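Local coordinates for protein digeranylgeranylglycerophospholipid reductase (Sulfolobus acidocaldarius, PDB 4OPC) that catalyses the FAD-dependent hydrogenation of the double bonds in the geranylgeranyl chains of archaeal membrane lipid precursors, turning unsaturated archaeols into saturated ones, at residues D199-I207 / W217-N225; I127-A136 / L147-V155. All blocks are in the same frame, centred on the assembly; numbering follows the deposited sequence.

Interaction 1 of 2, residues D199-I207 / W217-N225; sequences DHDYLRIFI and WWYFPKGKN. With PGT ((1S)-2-{[{[(2R)-2,3-dihydroxypropyl]oxy}(hydroxy)phosphoryl]oxy}-1-[(palmitoyloxy)methyl]ethyl stearate), chain C.
Strands 202-206 and 217-221 run antiparallel, their axes 4.6 Å apart, and two reciprocal backbone pairs, Arg204 with Tyr219 and Phe206 with Trp217, hold them in register. The straightest of these bonds takes Phe206 N to Trp217 O (2.8 Å, 177° at the hydrogen). On the face carrying Arg204, Phe206, Trp217 and Tyr219, the guanidinium lies flat on the Tyr219 ring, the planes 15° apart and Arg204 CZ 3.4 Å from Tyr219 CE1. An extended chain from CG to NE lays the arginine alongside the tyrosine, and a bond from NH2 to the carbonyl of Glu198 fixes its far end; Tyr219 OH, in turn, bonds Asp256. With an alanine here instead of the arginine, the ring face of Tyr219 would probably lose its flat cover and the Glu198 carbonyl that donor. Beside them the Phe206 ring turns its edge to Tyr219 CB, Phe206 CE2 lying 3.8 Å from it.

The two strands form a beta hairpin inside a large mixed sheet to which the geranylgeranyl reductase catalytic family region contributes, with strand 70-80 flanking 202-206 and strand 226-234 flanking 217-221. The other face, with Leu203, Ile205, Trp218 and Phe220, turns toward the flavin and the bound lipid. There the Phe220 ring is sandwiched, Leu203 CD1 over one face and Trp218 CD1 over the opposite one, while Ile205 CG1 reaches its edge. Bulky apolar groups suit this wall, because Trp218 and Phe220 also touch the flavin and the lipid: Trp218 lays a ring face against an acyl chain, CZ3 3.4 Å from PGT C39. At the turn that leads into strand 202-206, His200 O meets Pro221 CB (3.3 Å), and Lys224, its chain turned at chi2 (-88°), brings CD over a face of the His200 imidazole in a CH-pi contact, 3.5 Å from the ring centroid.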
loop_
_atom_site.group_PDB
_atom_site.type_symbol
_atom_site.label_atom_id
_atom_site.label_comp_id
_atom_site.label_asym_id
_atom_site.label_seq_id
_atom_site.Cartn_x
_atom_site.Cartn_y
_atom_site.Cartn_z
ATOM N N ASP A 199 -1.808 24.614 -11.864
ATOM C CA ASP A 199 -2.346 24.097 -10.607
ATOM C C ASP A 199 -1.411 23.044 -10.032
ATOM O O ASP A 199 -1.807 21.904 -9.780
ATOM C CB ASP A 199 -3.738 23.512 -10.826
ATOM C CG ASP A 199 -4.743 24.562 -11.244
ATOM O OD1 ASP A 199 -4.689 25.683 -10.695
ATOM O OD2 ASP A 199 -5.578 24.271 -12.124
ATOM N N HIS A 200 -0.159 23.437 -9.829
ATOM C CA HIS A 200 0.871 22.486 -9.433
ATOM C C HIS A 200 0.675 21.917 -8.025
ATOM O O HIS A 200 1.367 20.978 -7.649
ATOM C CB HIS A 200 2.276 23.084 -9.593
ATOM C CG HIS A 200 2.685 23.981 -8.465
ATOM N ND1 HIS A 200 2.180 25.253 -8.302
ATOM C CD2 HIS A 200 3.556 23.788 -7.447
ATOM C CE1 HIS A 200 2.717 25.801 -7.227
ATOM N NE2 HIS A 200 3.558 24.935 -6.692
ATOM N N ASP A 201 -0.274 22.464 -7.269
ATOM C CA ASP A 201 -0.637 21.889 -5.974
ATOM C C ASP A 201 -1.670 20.762 -6.080
ATOM O O ASP A 201 -2.080 20.194 -5.068
ATOM C CB ASP A 201 -1.100 22.972 -4.987
ATOM C CG ASP A 201 -2.251 23.821 -5.521
ATOM O OD1 ASP A 201 -2.386 23.981 -6.753
ATOM O OD2 ASP A 201 -3.012 24.357 -4.685
ATOM N N TYR A 202 -2.062 20.416 -7.301
ATOM C CA TYR A 202 -2.988 19.310 -7.507
ATOM C C TYR A 202 -2.340 18.149 -8.251
ATOM O O TYR A 202 -1.730 18.342 -9.309
ATOM C CB TYR A 202 -4.242 19.784 -8.256
ATOM C CG TYR A 202 -5.214 20.504 -7.353
ATOM C CD1 TYR A 202 -4.990 21.821 -6.971
ATOM C CD2 TYR A 202 -6.337 19.856 -6.854
ATOM C CE1 TYR A 202 -5.870 22.478 -6.126
ATOM C CE2 TYR A 202 -7.223 20.506 -6.008
ATOM C CZ TYR A 202 -6.981 21.812 -5.649
ATOM O OH TYR A 202 -7.860 22.454 -4.811
ATOM N N LEU A 203 -2.477 16.946 -7.699
ATOM C CA LEU A 203 -2.116 15.736 -8.426
ATOM C C LEU A 203 -3.111 15.508 -9.554
ATOM O O LEU A 203 -4.266 15.934 -9.467
ATOM C CB LEU A 203 -2.172 14.529 -7.503
ATOM C CG LEU A 203 -1.359 14.625 -6.214
ATOM C CD1 LEU A 203 -1.535 13.342 -5.432
ATOM C CD2 LEU A 203 0.117 14.907 -6.503
ATOM N N ARG A 204 -2.662 14.840 -10.612
ATOM C CA ARG A 204 -3.561 14.450 -11.693
ATOM C C ARG A 204 -3.570 12.944 -11.833
ATOM O O ARG A 204 -2.523 12.309 -11.893
ATOM C CB ARG A 204 -3.149 15.085 -13.021
ATOM C CG ARG A 204 -3.007 16.595 -12.968
ATOM C CD ARG A 204 -2.450 17.136 -14.275
ATOM N NE ARG A 204 -1.943 18.492 -14.103
ATOM C CZ ARG A 204 -1.309 19.181 -15.045
ATOM N NH1 ARG A 204 -1.091 18.640 -16.240
ATOM N NH2 ARG A 204 -0.890 20.417 -14.792
ATOM N N ILE A 205 -4.771 12.379 -11.892
ATOM C CA ILE A 205 -4.960 10.952 -12.113
ATOM C C ILE A 205 -5.846 10.801 -13.341
ATOM O O ILE A 205 -6.911 11.426 -13.424
ATOM C CB ILE A 205 -5.618 10.280 -10.898
ATOM C CG1 ILE A 205 -4.622 10.273 -9.734
ATOM C CG2 ILE A 205 -6.051 8.852 -11.235
ATOM C CD1 ILE A 205 -5.176 9.667 -8.451
ATOM N N PHE A 206 -5.405 9.996 -14.303
ATOM C CA PHE A 206 -6.109 9.821 -15.564
ATOM C C PHE A 206 -6.581 8.388 -15.676
ATOM O O PHE A 206 -5.773 7.460 -15.787
ATOM C CB PHE A 206 -5.182 10.133 -16.739
ATOM C CG PHE A 206 -4.562 11.504 -16.699
ATOM C CD1 PHE A 206 -5.184 12.584 -17.299
ATOM C CD2 PHE A 206 -3.333 11.700 -16.090
ATOM C CE1 PHE A 206 -4.590 13.843 -17.282
ATOM C CE2 PHE A 206 -2.747 12.954 -16.070
ATOM C CZ PHE A 206 -3.376 14.017 -16.658
ATOM N N ILE A 207 -7.894 8.203 -15.647
ATOM C CA ILE A 207 -8.461 6.881 -15.821
ATOM C C ILE A 207 -8.545 6.577 -17.311
ATOM O O ILE A 207 -9.018 7.402 -18.088
ATOM C CB ILE A 207 -9.864 6.813 -15.218
ATOM C CG1 ILE A 207 -9.823 7.276 -13.767
ATOM C CG2 ILE A 207 -10.408 5.397 -15.323
ATOM C CD1 ILE A 207 -8.875 6.475 -12.897
ATOM N N TRP A 217 -3.043 6.308 -15.241
ATOM C CA TRP A 217 -1.888 7.168 -15.445
ATOM C C TRP A 217 -1.921 8.279 -14.414
ATOM O O TRP A 217 -2.997 8.675 -13.943
ATOM C CB TRP A 217 -1.923 7.800 -16.836
ATOM C CG TRP A 217 -1.257 7.001 -17.915
ATOM C CD1 TRP A 217 -1.814 5.993 -18.661
ATOM C CD2 TRP A 217 0.078 7.171 -18.398
ATOM N NE1 TRP A 217 -0.893 5.520 -19.567
ATOM C CE2 TRP A 217 0.275 6.227 -19.425
ATOM C CE3 TRP A 217 1.127 8.029 -18.061
ATOM C CZ2 TRP A 217 1.481 6.121 -20.117
ATOM C CZ3 TRP A 217 2.317 7.928 -18.754
ATOM C CH2 TRP A 217 2.480 6.988 -19.776
ATOM N N TRP A 218 -0.748 8.802 -14.069
ATOM C CA TRP A 218 -0.714 9.927 -13.153
ATOM C C TRP A 218 0.337 10.949 -13.514
ATOM O O TRP A 218 1.305 10.648 -14.214
ATOM C CB TRP A 218 -0.515 9.459 -11.712
ATOM C CG TRP A 218 0.860 8.959 -11.362
ATOM C CD1 TRP A 218 1.945 9.715 -11.015
ATOM C CD2 TRP A 218 1.276 7.588 -11.260
ATOM N NE1 TRP A 218 3.018 8.901 -10.735
ATOM C CE2 TRP A 218 2.632 7.592 -10.870
ATOM C CE3 TRP A 218 0.636 6.360 -11.476
ATOM C CZ2 TRP A 218 3.354 6.413 -10.676
ATOM C CZ3 TRP A 218 1.349 5.199 -11.296
ATOM C CH2 TRP A 218 2.697 5.231 -10.892
ATOM N N TYR A 219 0.145 12.158 -12.992
ATOM C CA TYR A 219 1.029 13.290 -13.211
ATOM C C TYR A 219 1.025 14.017 -11.864
ATOM O O TYR A 219 0.077 14.742 -11.544
ATOM C CB TYR A 219 0.458 14.138 -14.362
ATOM C CG TYR A 219 1.217 15.386 -14.767
ATOM C CD1 TYR A 219 1.091 16.564 -14.041
ATOM C CD2 TYR A 219 1.995 15.406 -15.922
ATOM C CE1 TYR A 219 1.741 17.720 -14.433
ATOM C CE2 TYR A 219 2.653 16.565 -16.326
ATOM C CZ TYR A 219 2.517 17.716 -15.573
ATOM O OH TYR A 219 3.150 18.884 -15.940
ATOM N N PHE A 220 2.063 13.770 -11.064
ATOM C CA PHE A 220 2.136 14.266 -9.690
ATOM C C PHE A 220 3.219 15.353 -9.637
ATOM O O PHE A 220 4.416 15.031 -9.636
ATOM C CB PHE A 220 2.535 13.128 -8.729
ATOM C CG PHE A 220 1.456 12.102 -8.464
ATOM C CD1 PHE A 220 0.178 12.205 -8.995
ATOM C CD2 PHE A 220 1.741 11.025 -7.642
ATOM C CE1 PHE A 220 -0.787 11.242 -8.711
ATOM C CE2 PHE A 220 0.794 10.072 -7.358
ATOM C CZ PHE A 220 -0.478 10.175 -7.886
ATOM N N PRO A 221 2.820 16.639 -9.587
ATOM C CA PRO A 221 3.860 17.679 -9.600
ATOM C C PRO A 221 4.715 17.660 -8.338
ATOM O O PRO A 221 4.202 17.515 -7.219
ATOM C CB PRO A 221 3.059 18.986 -9.679
ATOM C CG PRO A 221 1.708 18.578 -10.271
ATOM C CD PRO A 221 1.464 17.213 -9.676
ATOM N N LYS A 222 6.020 17.802 -8.540
ATOM C CA LYS A 222 6.985 17.902 -7.449
ATOM C C LYS A 222 7.542 19.323 -7.332
ATOM O O LYS A 222 8.504 19.567 -6.596
ATOM C CB LYS A 222 8.124 16.909 -7.668
ATOM C CG LYS A 222 7.768 15.467 -7.315
ATOM C CD LYS A 222 8.956 14.542 -7.549
ATOM C CE LYS A 222 8.723 13.151 -6.978
ATOM N NZ LYS A 222 8.844 13.125 -5.488
ATOM N N GLY A 223 6.925 20.250 -8.057
ATOM C CA GLY A 223 7.346 21.638 -8.088
ATOM C C GLY A 223 6.630 22.305 -9.243
ATOM O O GLY A 223 5.728 21.713 -9.845
ATOM N N LYS A 224 7.037 23.528 -9.564
ATOM C CA LYS A 224 6.420 24.275 -10.649
ATOM C C LYS A 224 6.876 23.756 -12.009
ATOM O O LYS A 224 6.217 23.995 -13.023
ATOM C CB LYS A 224 6.765 25.761 -10.523
ATOM C CG LYS A 224 6.166 26.449 -9.305
ATOM C CD LYS A 224 4.777 26.976 -9.615
ATOM C CE LYS A 224 4.812 27.968 -10.765
ATOM N NZ LYS A 224 3.444 28.298 -11.262
ATOM N N ASN A 225 8.006 23.056 -12.027
ATOM C CA ASN A 225 8.627 22.613 -13.273
ATOM C C ASN A 225 9.225 21.212 -13.173
ATOM O O ASN A 225 10.184 20.887 -13.863
ATOM C CB ASN A 225 9.707 23.606 -13.728
ATOM C CG ASN A 225 9.125 24.909 -14.251
ATOM O OD1 ASN A 225 8.796 25.026 -15.434
ATOM N ND2 ASN A 225 8.995 25.892 -13.372
HETATM C C48 PGT C . -7.733 0.532 -10.072
HETATM C C47 PGT C . -7.031 -0.314 -9.029
HETATM C C46 PGT C . -5.533 -0.208 -9.222
HETATM C C45 PGT C . -5.120 1.250 -9.173
HETATM C C44 PGT C . -3.679 1.382 -8.729
HETATM C C43 PGT C . -2.801 1.739 -9.914
HETATM C C42 PGT C . -1.356 1.696 -9.471
HETATM C C41 PGT C . -1.143 2.819 -8.487
HETATM C C40 PGT C . 0.298 3.267 -8.506
HETATM C C39 PGT C . 0.315 4.729 -8.120
HETATM C C38 PGT C . -0.341 4.902 -6.774
HETATM C C37 PGT C . -0.472 6.378 -6.484
HETATM C C36 PGT C . -1.030 6.535 -5.091
HETATM C C35 PGT C . -1.497 7.953 -4.860
HETATM C C34 PGT C . -1.994 8.076 -3.432
HETATM C C33 PGT C . -2.773 9.356 -3.221
HETATM C C32 PGT C . -2.508 9.933 -1.844
HETATM C C31 PGT C . -3.323 9.248 -0.757
HETATM O O31 PGT C . -2.729 8.799 0.205
HETATM O O2 PGT C . -4.731 9.113 -0.842
HETATM C C2 PGT C . -5.511 10.023 -0.089
HETATM C C1 PGT C . -5.644 9.636 1.370
HETATM O O3P PGT C . -4.757 8.648 1.857
HETATM P P PGT C . -5.372 7.282 2.380
HETATM O O1P PGT C . -6.460 6.941 1.386
HETATM O O2P PGT C . -4.331 6.175 2.431
HETATM O O4P PGT C . -6.021 7.410 3.829
HETATM C C4 PGT C . -6.314 8.655 4.430
HETATM C C5 PGT C . -7.040 8.468 5.743
HETATM O O5 PGT C . -6.298 9.069 6.779
HETATM C C6 PGT C . -7.213 6.993 6.020
HETATM O O6 PGT C . -6.369 6.570 7.065
HETATM C C3 PGT C . -6.946 10.076 -0.584
HETATM O O3 PGT C . -7.072 10.593 -1.886
HETATM C C11 PGT C . -8.129 9.999 -2.602
HETATM O O11 PGT C . -9.205 9.832 -2.064
HETATM C C12 PGT C . -7.921 9.559 -4.037
HETATM C C13 PGT C . -9.250 9.397 -4.743
HETATM C C14 PGT C . -9.001 8.934 -6.163
HETATM C C15 PGT C . -9.169 7.433 -6.262
HETATM C C16 PGT C . -9.058 6.988 -7.706
HETATM C C17 PGT C . -10.247 6.113 -8.040
HETATM C C18 PGT C . -10.349 5.904 -9.535
HETATM C C19 PGT C . -11.695 5.294 -9.874
HETATM C C20 PGT C . -12.808 6.307 -9.687
HETATM C C21 PGT C . -13.559 6.486 -10.991
HETATM C C22 PGT C . -15.017 6.796 -10.726
HETATM C C23 PGT C . -15.830 6.371 -11.930
HETATM C C24 PGT C . -17.307 6.404 -11.603
HETATM C C25 PGT C . -17.932 5.065 -11.931
HETATM C C26 PGT C . -18.665 4.534 -10.717
#

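Interaction 2 of 2, residues I127-A136 / L147-V155; sequences IFEDGYVKGA and LTVYSKVVV
Backbone hydrogen bonds join Ala136 and Val149 in both directions: Ala136 N to Val149 O and Val149 N to Ala136 O, each 2.9 Å, with both donors nearly in line with the carbonyl they meet. A third, from Ser151 N to Lys134 O, is different, its donor standing well above the carbonyl plane. Further along, where the strands part, one water donates to both Val133 O (2.9 Å) and Lys152 O (2.8 Å), bridging two carbonyls that cannot bond each other. Between these bonds Gly135 faces Tyr150, with Gly135 CA only 3.2 Å from Val149 O; a side chain pointing this way would clash with that carbonyl, and the backbone angles also favour glycine.

Strands 132-140 and 145-150 make a beta hairpin in a four-stranded mixed sheet, between edge strands 121-129 and 3-6; a type I' turn, Glu129 to Tyr132, links 121-129 to 132-140.

Apolar contacts lie to both sides of this backbone seam. Ile127 CD1 reaches past strand 132-136 to press on Thr148 CG2 at a tight 3.5 Å and on Tyr150 CE1 at 3.7 Å, while that threonine methyl also sits over a face of the tyrosine ring. With CG1 anti to the backbone N (chi1 172°), Val133 crosses Val154 at about a right angle, CG1 to CG2 3.6 Å, two compact branched side chains filling a buried site where strand 153-156 enters the nucleotide-binding sheet.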
loop_
_atom_site.group_PDB
_atom_site.type_symbol
_atom_site.label_atom_id
_atom_site.label_comp_id
_atom_site.label_asym_id
_atom_site.label_seq_id
_atom_site.Cartn_x
_atom_site.Cartn_y
_atom_site.Cartn_z
ATOM N N ILE A 127 15.011 -18.315 11.406
ATOM C CA ILE A 127 15.212 -19.324 12.431
ATOM C C ILE A 127 13.805 -19.705 12.857
ATOM O O ILE A 127 13.038 -18.852 13.306
ATOM C CB ILE A 127 15.992 -18.787 13.642
ATOM C CG1 ILE A 127 17.351 -18.241 13.198
ATOM C CG2 ILE A 127 16.163 -19.885 14.701
ATOM C CD1 ILE A 127 18.054 -17.469 14.275
ATOM N N PHE A 128 13.445 -20.970 12.669
ATOM C CA PHE A 128 12.091 -21.420 12.962
ATOM C C PHE A 128 12.178 -22.708 13.752
ATOM O O PHE A 128 12.721 -23.704 13.272
ATOM C CB PHE A 128 11.306 -21.649 11.674
ATOM C CG PHE A 128 9.857 -21.971 11.901
ATOM C CD1 PHE A 128 8.958 -20.972 12.239
ATOM C CD2 PHE A 128 9.396 -23.269 11.783
ATOM C CE1 PHE A 128 7.621 -21.263 12.463
ATOM C CE2 PHE A 128 8.055 -23.564 12.001
ATOM C CZ PHE A 128 7.174 -22.558 12.340
ATOM N N GLU A 129 11.677 -22.688 14.981
ATOM C CA GLU A 129 11.826 -23.838 15.852
ATOM C C GLU A 129 10.617 -23.952 16.768
ATOM O O GLU A 129 10.094 -22.947 17.252
ATOM C CB GLU A 129 13.155 -23.745 16.618
ATOM C CG GLU A 129 13.071 -23.611 18.119
ATOM C CD GLU A 129 14.394 -23.166 18.725
ATOM O OE1 GLU A 129 15.307 -22.789 17.954
ATOM O OE2 GLU A 129 14.521 -23.187 19.969
ATOM N N ASP A 130 10.156 -25.182 16.963
ATOM C CA ASP A 130 8.995 -25.454 17.812
ATOM C C ASP A 130 7.801 -24.554 17.473
ATOM O O ASP A 130 7.091 -24.080 18.360
ATOM C CB ASP A 130 9.369 -25.329 19.290
ATOM C CG ASP A 130 10.425 -26.330 19.705
ATOM O OD1 ASP A 130 10.464 -27.429 19.115
ATOM O OD2 ASP A 130 11.214 -26.022 20.619
ATOM N N GLY A 131 7.590 -24.314 16.180
ATOM C CA GLY A 131 6.432 -23.572 15.721
ATOM C C GLY A 131 6.558 -22.061 15.779
ATOM O O GLY A 131 5.615 -21.354 15.443
ATOM N N TYR A 132 7.717 -21.562 16.203
ATOM C CA TYR A 132 7.920 -20.126 16.357
ATOM C C TYR A 132 9.012 -19.600 15.461
ATOM O O TYR A 132 10.059 -20.233 15.288
ATOM C CB TYR A 132 8.349 -19.801 17.788
ATOM C CG TYR A 132 7.226 -19.632 18.767
ATOM C CD1 TYR A 132 6.463 -20.716 19.171
ATOM C CD2 TYR A 132 6.938 -18.382 19.309
ATOM C CE1 TYR A 132 5.430 -20.561 20.081
ATOM C CE2 TYR A 132 5.915 -18.218 20.215
ATOM C CZ TYR A 132 5.163 -19.310 20.603
ATOM O OH TYR A 132 4.141 -19.170 21.518
ATOM N N VAL A 133 8.794 -18.414 14.918
ATOM C CA VAL A 133 9.905 -17.651 14.371
ATOM C C VAL A 133 10.726 -17.158 15.553
ATOM O O VAL A 133 10.178 -16.590 16.511
ATOM C CB VAL A 133 9.410 -16.454 13.559
ATOM C CG1 VAL A 133 10.593 -15.566 13.154
ATOM C CG2 VAL A 133 8.636 -16.935 12.330
ATOM N N LYS A 134 12.036 -17.394 15.503
ATOM C CA LYS A 134 12.910 -17.058 16.626
ATOM C C LYS A 134 14.046 -16.117 16.246
ATOM O O LYS A 134 14.913 -15.831 17.067
ATOM C CB LYS A 134 13.453 -18.334 17.281
ATOM C CG LYS A 134 12.348 -19.180 17.920
ATOM C CD LYS A 134 12.883 -20.023 19.051
ATOM C CE LYS A 134 11.763 -20.751 19.781
ATOM N NZ LYS A 134 12.312 -21.631 20.856
ATOM N N GLY A 135 14.031 -15.639 15.010
ATOM C CA GLY A 135 15.063 -14.737 14.522
ATOM C C GLY A 135 15.415 -15.033 13.080
ATOM O O GLY A 135 14.573 -15.521 12.316
ATOM N N ALA A 136 16.653 -14.731 12.692
ATOM C CA ALA A 136 17.054 -14.853 11.297
ATOM C C ALA A 136 18.546 -15.069 11.169
ATOM O O ALA A 136 19.324 -14.640 12.020
ATOM C CB ALA A 136 16.674 -13.613 10.541
ATOM N N LEU A 147 25.657 -13.862 10.270
ATOM C CA LEU A 147 25.339 -13.744 11.689
ATOM C C LEU A 147 23.978 -14.354 11.973
ATOM O O LEU A 147 23.063 -14.235 11.167
ATOM C CB LEU A 147 25.285 -12.265 12.083
ATOM C CG LEU A 147 26.538 -11.436 11.801
ATOM C CD1 LEU A 147 26.173 -10.154 11.076
ATOM C CD2 LEU A 147 27.272 -11.133 13.091
ATOM N N THR A 148 23.838 -14.978 13.133
ATOM C CA THR A 148 22.541 -15.424 13.600
ATOM C C THR A 148 22.033 -14.457 14.658
ATOM O O THR A 148 22.697 -14.222 15.677
ATOM C CB THR A 148 22.643 -16.830 14.186
ATOM O OG1 THR A 148 22.748 -17.776 13.114
ATOM C CG2 THR A 148 21.424 -17.153 15.018
ATOM N N VAL A 149 20.864 -13.883 14.409
ATOM C CA VAL A 149 20.250 -12.969 15.354
ATOM C C VAL A 149 18.971 -13.586 15.895
ATOM O O VAL A 149 18.060 -13.920 15.136
ATOM C CB VAL A 149 19.960 -11.602 14.702
ATOM C CG1 VAL A 149 19.017 -10.778 15.570
ATOM C CG2 VAL A 149 21.270 -10.865 14.434
ATOM N N TYR A 150 18.910 -13.747 17.207
ATOM C CA TYR A 150 17.706 -14.234 17.863
ATOM C C TYR A 150 16.865 -13.051 18.292
ATOM O O TYR A 150 17.392 -12.014 18.699
ATOM C CB TYR A 150 18.061 -15.100 19.070
ATOM C CG TYR A 150 18.810 -16.353 18.691
ATOM C CD1 TYR A 150 18.163 -17.403 18.054
ATOM C CD2 TYR A 150 20.165 -16.480 18.951
ATOM C CE1 TYR A 150 18.845 -18.553 17.705
ATOM C CE2 TYR A 150 20.852 -17.630 18.605
ATOM C CZ TYR A 150 20.183 -18.659 17.976
ATOM O OH TYR A 150 20.852 -19.808 17.624
ATOM N N SER A 151 15.553 -13.196 18.175
ATOM C CA SER A 151 14.625 -12.148 18.564
ATOM C C SER A 151 13.358 -12.760 19.125
ATOM O O SER A 151 13.011 -13.896 18.787
ATOM C CB SER A 151 14.288 -11.262 17.350
ATOM O OG SER A 151 13.777 -12.023 16.256
ATOM N N LYS A 152 12.655 -12.023 19.978
ATOM C CA LYS A 152 11.321 -12.455 20.400
ATOM C C LYS A 152 10.290 -12.271 19.288
ATOM O O LYS A 152 9.350 -13.059 19.168
ATOM C CB LYS A 152 10.860 -11.712 21.663
ATOM C CG LYS A 152 11.739 -11.904 22.872
ATOM C CD LYS A 152 12.133 -13.370 23.079
ATOM C CE LYS A 152 10.976 -14.233 23.527
ATOM N NZ LYS A 152 11.414 -15.641 23.763
ATOM N N VAL A 153 10.433 -11.201 18.507
ATOM C CA VAL A 153 9.533 -10.928 17.390
ATOM C C VAL A 153 10.342 -10.434 16.200
ATOM O O VAL A 153 11.233 -9.586 16.344
ATOM C CB VAL A 153 8.470 -9.846 17.736
ATOM C CG1 VAL A 153 7.431 -9.731 16.618
ATOM C CG2 VAL A 153 7.775 -10.149 19.047
ATOM N N VAL A 154 10.044 -10.983 15.033
ATOM C CA VAL A 154 10.538 -10.472 13.764
ATOM C C VAL A 154 9.422 -9.621 13.157
ATOM O O VAL A 154 8.259 -10.046 13.118
ATOM C CB VAL A 154 10.891 -11.609 12.791
ATOM C CG1 VAL A 154 11.095 -11.070 11.374
ATOM C CG2 VAL A 154 12.153 -12.337 13.236
ATOM N N VAL A 155 9.766 -8.417 12.716
ATOM C CA VAL A 155 8.843 -7.593 11.952
ATOM C C VAL A 155 9.252 -7.746 10.497
ATOM O O VAL A 155 10.353 -7.345 10.106
ATOM C CB VAL A 155 8.912 -6.115 12.388
ATOM C CG1 VAL A 155 8.052 -5.261 11.480
ATOM C CG2 VAL A 155 8.468 -5.973 13.838
HETATM O O HOH W 1 9.753 -15.824 19.236
#

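How the interactions relate
Interaction 2 comes first along the chain and is complete before interaction 1 begins; their centres lie 44 Å apart on opposite sides of the centre of the monomer, and their nearest atoms are about 25 Å apart. They share no sheet. Residues 127-136 and 147-155 belong to the four-stranded sheet and, through strand 153-156, to the six-stranded one of the Rossmann-type FAD-binding region, where Ala136 adjoins the FAD-binding Ala123. The 199-207 and 217-225 hairpin lies in the eight-stranded mixed sheet. The bound cofactor relates the two ends: interaction 1 touches it and the lipid, whereas the side chain of Ala136 in interaction 2 is about 8 Å from it.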